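Long-range contact in DegQ (Legionella fallonii, PDB 3PV2), which probably degrades misfolded proteins as a self-compartmentizing HtrA-family protease with trypsin-like and PDZ domains, assembling into large 12-meric particles: residues B[115-120]-B[129-134]. Residues are numbered along the deposited sequence; the frame is centred on the assembly and turned at random.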
# COMPACT_ATOMS: atom_id res chain seq x y z
N LYS B 115 19.13 5.82 49.37
CA LYS B 115 19.83 6.45 48.28
C LYS B 115 21.16 5.70 48.07
O LYS B 115 21.87 5.42 49.01
CB LYS B 115 20.07 7.89 48.66
CG LYS B 115 20.67 8.78 47.61
CD LYS B 115 20.54 10.26 48.05
CE LYS B 115 21.69 11.07 47.51
NZ LYS B 115 22.01 10.63 46.10
N ALA B 116 21.50 5.34 46.84
CA ALA B 116 22.66 4.50 46.63
C ALA B 116 23.66 5.28 45.85
O ALA B 116 23.30 6.03 44.96
CB ALA B 116 22.30 3.25 45.90
N ARG B 117 24.92 5.04 46.12
CA ARG B 117 25.95 5.71 45.35
C ARG B 117 26.64 4.73 44.39
O ARG B 117 26.92 3.61 44.76
CB ARG B 117 26.93 6.28 46.36
CG ARG B 117 28.00 7.13 45.78
CD ARG B 117 28.57 8.10 46.93
NE ARG B 117 29.37 7.41 47.95
CZ ARG B 117 30.54 6.79 47.71
NH1 ARG B 117 31.09 6.75 46.49
NH2 ARG B 117 31.18 6.18 48.72
N LEU B 118 26.97 5.16 43.18
CA LEU B 118 27.72 4.33 42.25
C LEU B 118 29.21 4.38 42.57
O LEU B 118 29.81 5.44 42.51
CB LEU B 118 27.50 4.81 40.82
CG LEU B 118 27.64 3.91 39.60
CD1 LEU B 118 28.46 4.64 38.55
CD2 LEU B 118 28.21 2.49 39.85
N ILE B 119 29.81 3.24 42.89
CA ILE B 119 31.24 3.20 43.11
C ILE B 119 31.89 3.13 41.76
O ILE B 119 32.83 3.83 41.53
CB ILE B 119 31.64 2.05 44.00
CG1 ILE B 119 30.99 2.25 45.35
CG2 ILE B 119 33.13 2.00 44.21
CD1 ILE B 119 31.63 1.43 46.36
N GLY B 120 31.38 2.28 40.88
CA GLY B 120 31.86 2.23 39.50
C GLY B 120 31.22 1.03 38.82
O GLY B 120 30.60 0.18 39.48
N VAL B 129 29.12 -1.72 41.07
CA VAL B 129 29.20 -1.71 42.50
C VAL B 129 28.54 -0.43 42.98
O VAL B 129 28.79 0.68 42.44
CB VAL B 129 30.64 -1.73 42.95
CG1 VAL B 129 30.76 -1.84 44.44
CG2 VAL B 129 31.44 -2.84 42.21
N LEU B 130 27.69 -0.61 43.99
CA LEU B 130 26.92 0.46 44.61
C LEU B 130 27.22 0.41 46.10
O LEU B 130 27.51 -0.67 46.68
CB LEU B 130 25.40 0.22 44.46
CG LEU B 130 24.78 0.04 43.06
CD1 LEU B 130 23.25 -0.16 43.19
CD2 LEU B 130 25.11 1.17 42.14
N LYS B 131 27.06 1.56 46.74
CA LYS B 131 27.20 1.65 48.16
C LYS B 131 26.01 2.38 48.79
O LYS B 131 25.51 3.37 48.27
CB LYS B 131 28.51 2.35 48.47
CG LYS B 131 28.58 2.89 49.85
CD LYS B 131 29.81 2.42 50.62
CE LYS B 131 29.71 2.94 52.09
NZ LYS B 131 30.99 2.82 52.81
N ILE B 132 25.58 1.87 49.93
CA ILE B 132 24.46 2.43 50.69
C ILE B 132 25.01 2.62 52.09
O ILE B 132 25.94 1.90 52.49
CB ILE B 132 23.21 1.51 50.71
CG1 ILE B 132 23.57 0.10 51.18
CG2 ILE B 132 22.56 1.46 49.35
CD1 ILE B 132 22.35 -0.81 51.48
N ASP B 133 24.53 3.61 52.81
CA ASP B 133 25.01 3.80 54.17
C ASP B 133 23.91 3.27 55.02
O ASP B 133 22.94 3.99 55.26
CB ASP B 133 25.21 5.27 54.53
CG ASP B 133 26.06 6.04 53.51
OD1 ASP B 133 27.07 5.51 52.94
OD2 ASP B 133 25.71 7.22 53.30
N ALA B 134 24.04 2.01 55.46
CA ALA B 134 23.08 1.48 56.43
C ALA B 134 23.70 0.48 57.38
O ALA B 134 24.77 -0.07 57.13
CB ALA B 134 21.87 0.87 55.72
O HOH W 1 22.47 4.95 51.60
O HOH W 2 28.20 6.76 50.24
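R117 and K131 form a hydrogen-bonded antiparallel pair, R117 N to K131 O at 2.8 Å and K131 N to R117 O at 2.9 Å, while the strand segments 117-120 and 129-131 run at 141° to each other. Beyond the non-hydrogen-bonded pair L118–L130 the register slips by one residue. V129 O takes the N-H of I119 at 2.8 Å, with that donor tilted 31° out of the plane of the carbonyl, and a weak bond from G120 N; G120 O accepts the N-H of V129, closing the bulge.

The bulge brings I119 round toward the partner strand. Its CG1 is turned back beside the backbone N (chi1 -62°), and CD1 touches V129 CG1 and K131 CB, 3.9 Å from each, the I119 side chain crossing both at a slant. I249 of helix 239-252 also packs on I119 and V129. On the face that carries V129, the R117 guanidinium lies by the aliphatic K131 CG, while R117 NH2 and K131 NZ stay 5.3 Å apart, not in contact. A water in the guanidinium plane accepts from R117 NE and donates to D133 OD1, linking the guanidinium to a carboxylate whose negative charge may partly offset the two positive ones.

On the L118–L130 face the contacts are mainly between apolar groups: L118 CD2 lies by V129 O (3.2 Å) and reaches L130 CD2, and L130 packs on I91 and I104. A116 CB rests 3.9 Å from I132 CG2. Past the paired strands, a second water bridges K115 O and D133 N.

Flanked by strands 90-93 and 101-107, this is a beta hairpin with a classic beta bulge, part of the first of the two six-stranded antiparallel barrels that make up the trypsin fold.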